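Local coordinates for protein DNA alpha-glucosyltransferase (Enterobacteria phage T4, PDB 1XV5) that belongs to the glycosyltransferases of the GT-B fold, two Rossmann-like domains facing one another, with uridine-5'-diphosphate bound in this model, at residues S356-E359 / R360-E363; D217-K221 / F222-A226. One frame throughout, in Å; residues are numbered along the deposited sequence.

Contact 1: S356-E359 / R360-E363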
loop_
_atom_site.group_PDB
_atom_site.type_symbol
_atom_site.label_atom_id
_atom_site.label_comp_id
_atom_site.label_asym_id
_atom_site.label_seq_id
_atom_site.Cartn_x
_atom_site.Cartn_y
_atom_site.Cartn_z
ATOM N N SER A 356 18.745 20.723 -5.291
ATOM C CA SER A 356 19.664 19.594 -5.345
ATOM C C SER A 356 18.950 18.372 -5.916
ATOM O O SER A 356 19.531 17.601 -6.677
ATOM C CB SER A 356 20.195 19.277 -3.945
ATOM O OG SER A 356 21.055 18.154 -3.973
ATOM N N THR A 357 17.689 18.201 -5.536
ATOM C CA THR A 357 16.900 17.079 -6.023
ATOM C C THR A 357 16.744 17.163 -7.539
ATOM O O THR A 357 16.960 16.184 -8.249
ATOM C CB THR A 357 15.498 17.067 -5.382
ATOM O OG1 THR A 357 15.626 16.899 -3.965
ATOM C CG2 THR A 357 14.655 15.935 -5.952
ATOM N N PHE A 358 16.377 18.335 -8.042
ATOM C CA PHE A 358 16.200 18.477 -9.479
ATOM C C PHE A 358 17.526 18.358 -10.228
ATOM O O PHE A 358 17.562 17.877 -11.357
ATOM C CB PHE A 358 15.527 19.808 -9.814
ATOM C CG PHE A 358 15.189 19.951 -11.266
ATOM C CD1 PHE A 358 14.461 18.957 -11.919
ATOM C CD2 PHE A 358 15.611 21.062 -11.991
ATOM C CE1 PHE A 358 14.159 19.065 -13.270
ATOM C CE2 PHE A 358 15.314 21.183 -13.344
ATOM C CZ PHE A 358 14.587 20.182 -13.986
ATOM N N GLU A 359 18.616 18.786 -9.599
ATOM C CA GLU A 359 19.924 18.691 -10.241
ATOM C C GLU A 359 20.280 17.232 -10.499
ATOM O O GLU A 359 20.848 16.897 -11.537
ATOM C CB GLU A 359 20.995 19.357 -9.376
ATOM C CG GLU A 359 20.866 20.874 -9.331
ATOM C CD GLU A 359 21.033 21.512 -10.703
ATOM O OE1 GLU A 359 20.637 22.685 -10.871
ATOM O OE2 GLU A 359 21.567 20.844 -11.614
ATOM N N ARG A 360 19.930 16.361 -9.560
ATOM C CA ARG A 360 20.215 14.940 -9.711
ATOM C C ARG A 360 19.345 14.376 -10.835
ATOM O O ARG A 360 19.796 13.556 -11.636
ATOM C CB ARG A 360 19.943 14.209 -8.392
ATOM C CG ARG A 360 20.260 12.710 -8.410
ATOM C CD ARG A 360 21.701 12.417 -8.834
ATOM N NE ARG A 360 22.043 11.013 -8.614
ATOM C CZ ARG A 360 23.162 10.430 -9.033
ATOM N NH1 ARG A 360 24.070 11.124 -9.706
ATOM N NH2 ARG A 360 23.376 9.146 -8.773
ATOM N N ILE A 361 18.097 14.829 -10.895
ATOM C CA ILE A 361 17.174 14.386 -11.930
ATOM C C ILE A 361 17.713 14.784 -13.305
ATOM O O ILE A 361 17.684 13.994 -14.248
ATOM C CB ILE A 361 15.775 15.008 -11.711
ATOM C CG1 ILE A 361 15.132 14.379 -10.473
ATOM C CG2 ILE A 361 14.905 14.810 -12.946
ATOM C CD1 ILE A 361 13.805 15.015 -10.068
ATOM N N LYS A 362 18.209 16.010 -13.421
ATOM C CA LYS A 362 18.756 16.458 -14.691
ATOM C C LYS A 362 19.994 15.643 -15.058
ATOM O O LYS A 362 20.243 15.369 -16.233
ATOM C CB LYS A 362 19.099 17.950 -14.629
ATOM C CG LYS A 362 17.873 18.855 -14.577
ATOM C CD LYS A 362 18.240 20.325 -14.758
ATOM C CE LYS A 362 19.092 20.844 -13.612
ATOM N NZ LYS A 362 19.518 22.251 -13.856
ATOM N N GLU A 363 20.768 15.252 -14.049
ATOM C CA GLU A 363 21.968 14.462 -14.291
ATOM C C GLU A 363 21.613 13.103 -14.896
ATOM O O GLU A 363 22.192 12.693 -15.900
ATOM C CB GLU A 363 22.748 14.277 -12.985
ATOM C CG GLU A 363 23.927 13.323 -13.088
ATOM C CD GLU A 363 24.792 13.332 -11.843
ATOM O OE1 GLU A 363 24.231 13.440 -10.730
ATOM O OE2 GLU A 363 26.032 13.222 -11.977
#

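Contact 2: D217-K221 / F222-A226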
loop_
_atom_site.group_PDB
_atom_site.type_symbol
_atom_site.label_atom_id
_atom_site.label_comp_id
_atom_site.label_asym_id
_atom_site.label_seq_id
_atom_site.Cartn_x
_atom_site.Cartn_y
_atom_site.Cartn_z
ATOM N N ASP A 217 4.082 21.562 -5.873
ATOM C CA ASP A 217 5.090 22.565 -5.547
ATOM C C ASP A 217 6.348 22.347 -6.384
ATOM O O ASP A 217 6.899 23.291 -6.955
ATOM C CB ASP A 217 5.437 22.482 -4.057
ATOM C CG ASP A 217 6.194 23.704 -3.558
ATOM O OD1 ASP A 217 7.058 23.548 -2.669
ATOM O OD2 ASP A 217 5.917 24.822 -4.036
ATOM N N PHE A 218 6.795 21.097 -6.464
ATOM C CA PHE A 218 7.993 20.772 -7.229
ATOM C C PHE A 218 7.786 21.060 -8.714
ATOM O O PHE A 218 8.705 21.498 -9.399
ATOM C CB PHE A 218 8.373 19.301 -7.026
ATOM C CG PHE A 218 9.748 18.949 -7.538
ATOM C CD1 PHE A 218 10.872 19.644 -7.093
ATOM C CD2 PHE A 218 9.923 17.903 -8.437
ATOM C CE1 PHE A 218 12.151 19.296 -7.538
ATOM C CE2 PHE A 218 11.194 17.547 -8.886
ATOM C CZ PHE A 218 12.311 18.243 -8.437
ATOM N N HIS A 219 6.580 20.814 -9.214
ATOM C CA HIS A 219 6.304 21.078 -10.619
ATOM C C HIS A 219 6.378 22.579 -10.880
ATOM O O HIS A 219 7.011 23.029 -11.834
ATOM C CB HIS A 219 4.914 20.583 -11.007
ATOM C CG HIS A 219 4.610 20.745 -12.463
ATOM N ND1 HIS A 219 3.490 21.402 -12.926
ATOM C CD2 HIS A 219 5.290 20.340 -13.563
ATOM C CE1 HIS A 219 3.493 21.396 -14.247
ATOM N NE2 HIS A 219 4.574 20.757 -14.658
ATOM N N GLU A 220 5.721 23.351 -10.025
ATOM C CA GLU A 220 5.705 24.803 -10.177
ATOM C C GLU A 220 7.087 25.443 -10.076
ATOM O O GLU A 220 7.442 26.299 -10.887
ATOM C CB GLU A 220 4.781 25.427 -9.127
ATOM C CG GLU A 220 4.768 26.951 -9.129
ATOM C CD GLU A 220 3.818 27.526 -8.093
ATOM O OE1 GLU A 220 2.591 27.344 -8.245
ATOM O OE2 GLU A 220 4.297 28.155 -7.126
ATOM N N LYS A 221 7.864 25.018 -9.085
ATOM C CA LYS A 221 9.188 25.587 -8.854
ATOM C C LYS A 221 10.319 25.109 -9.752
ATOM O O LYS A 221 11.206 25.895 -10.096
ATOM C CB LYS A 221 9.600 25.369 -7.397
ATOM C CG LYS A 221 8.742 26.111 -6.389
ATOM C CD LYS A 221 9.189 25.819 -4.968
ATOM C CE LYS A 221 8.342 26.580 -3.957
ATOM N NZ LYS A 221 8.710 26.204 -2.567
ATOM N N PHE A 222 10.304 23.834 -10.132
ATOM C CA PHE A 222 11.382 23.309 -10.956
ATOM C C PHE A 222 11.036 22.610 -12.262
ATOM O O PHE A 222 11.612 22.923 -13.300
ATOM C CB PHE A 222 12.258 22.372 -10.119
ATOM C CG PHE A 222 12.973 23.062 -8.994
ATOM C CD1 PHE A 222 12.343 23.263 -7.773
ATOM C CD2 PHE A 222 14.265 23.546 -9.172
ATOM C CE1 PHE A 222 12.989 23.938 -6.741
ATOM C CE2 PHE A 222 14.923 24.225 -8.146
ATOM C CZ PHE A 222 14.282 24.420 -6.929
ATOM N N LEU A 223 10.114 21.655 -12.219
ATOM C CA LEU A 223 9.764 20.912 -13.424
ATOM C C LEU A 223 9.143 21.747 -14.545
ATOM O O LEU A 223 9.610 21.702 -15.682
ATOM C CB LEU A 223 8.841 19.740 -13.067
ATOM C CG LEU A 223 9.417 18.747 -12.050
ATOM C CD1 LEU A 223 8.383 17.671 -11.748
ATOM C CD2 LEU A 223 10.696 18.119 -12.588
ATOM N N LYS A 224 8.107 22.516 -14.238
ATOM C CA LYS A 224 7.466 23.314 -15.279
ATOM C C LYS A 224 8.408 24.339 -15.913
ATOM O O LYS A 224 8.457 24.467 -17.136
ATOM C CB LYS A 224 6.221 24.018 -14.739
ATOM C CG LYS A 224 5.301 24.531 -15.840
ATOM C CD LYS A 224 4.094 25.261 -15.273
ATOM C CE LYS A 224 3.154 25.686 -16.384
ATOM N NZ LYS A 224 1.979 26.447 -15.870
ATOM N N PRO A 225 9.170 25.084 -15.091
ATOM C CA PRO A 225 10.093 26.083 -15.642
ATOM C C PRO A 225 11.169 25.467 -16.530
ATOM O O PRO A 225 11.669 26.110 -17.452
ATOM C CB PRO A 225 10.692 26.729 -14.393
ATOM C CG PRO A 225 9.602 26.583 -13.377
ATOM C CD PRO A 225 9.122 25.175 -13.622
ATOM N N ALA A 226 11.516 24.214 -16.249
ATOM C CA ALA A 226 12.544 23.510 -17.007
ATOM C C ALA A 226 12.009 22.840 -18.272
ATOM O O ALA A 226 12.764 22.197 -19.003
ATOM C CB ALA A 226 13.226 22.474 -16.109
#

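Contact 1: S356-E359 / R360-E363
The Phe-358 ring carries the aliphatic chain of Lys-362 over one face, while Ile-361 CB meets it obliquely at CD1. Lys-362 CG stands 3.8 Å from the centroid of the Phe-358 ring, a CH-pi contact displaced toward the rim, and Lys-362 CD follows, 3.4 Å from Phe-358 CE2. Phe-358 reaches this place because its CG lies anti to the backbone N (chi1 -174°), which carries the ring along the helix toward the next turn. A lysine suits the spot: its methylenes cover a buried ring, and a bend at chi3 (-65°) turns the ammonium to Glu-359. The two side chains lie alongside, pointing the same way, and Glu-359 OE1 receives Lys-362 NZ at 3.2 Å in a salt bridge, from above the carboxylate plane.

A second flat group, the guanidinium of Arg-360, meets Glu-363 at its edge: NH1 lies a short 2.5 Å from Glu-363 OE1, nearly in the guanidinium plane but steeply above that of the carboxylate, and the bond's strength is uncertain. Beneath these charged side chains run the backbone bonds of the helix, such as Lys-362 N to Phe-358 O at 2.9 Å. On the buried side Thr-357 OG1 is bonded to Asp-350 N, just beyond strand 347-349. Salt bridges at i to i+3 outside and apolar residues inside make helix 354-365 an amphipathic helix packed on the parallel sheet of a Rossmann-like domain.

Contact 2: D217-K221 / F222-A226
Phe-218 O takes two backbone donors, Phe-222 N at 2.9 Å and Leu-223 N at 3.2 Å, and His-219 O then receives Lys-224 N at 2.7 Å, so that the last bonds step from i+4 to i+5 in a wider pi-type turn. The Phe-218 ring is met on its CD1 side by Phe-222 and on its CD2 side by Leu-223. Phe-218 CD1 meets Phe-222 CD1 at 4.0 Å, the two ring planes inclined at 33°, and Phe-218 CD2 touches Leu-223 CD1 at 3.7 Å; a branched leucine can follow the ring from CD2 to CE2. Helix 212-223 is the connection of a beta-alpha-beta unit, between strands 199-203 and 229-233, and Leu-223 and His-219 both touch Thr-230 of the latter.

Lys-224 CB sits over one face of the His-219 imidazole, 3.8 Å from its centroid, whereas Leu-223 CB comes to the ring's edge near its plane. With chi1 at -176° the imidazole swings away from its own N-H and extends toward the following turn. Pro-225, which has no N-H to offer the helix, rests its CG 3.3 Å from Glu-220 O. At the exposed side the extended chain of Lys-221 brings NZ to the syn lone pair of Asp-217 OD1, 3.1 Å away.

In the fold
Contacts 1 and 2 lie on neighbouring helices, 354-365 and 212-223, that pack together; the centres of the two contacts are about 12 Å apart. Phe-358 of contact 1 is the main bridge: its CZ comes to 3.4 Å from Ala-226 CB, its CE1 to 3.7 Å from Leu-223 CD2 and its CB to 3.8 Å from Phe-218 CZ. Ile-361 CD1 adds a contact of 3.8 Å with Phe-218 CE2. Both helices also touch Tyr-292 of strand 288-293, an interior strand of the parallel sheet. Residues 356-363 are not among those lining the uridine-5'-diphosphate pocket. Each contact is centred about 27 Å from the chain's centre, and both belong to the outer packing of one Rossmann-like domain.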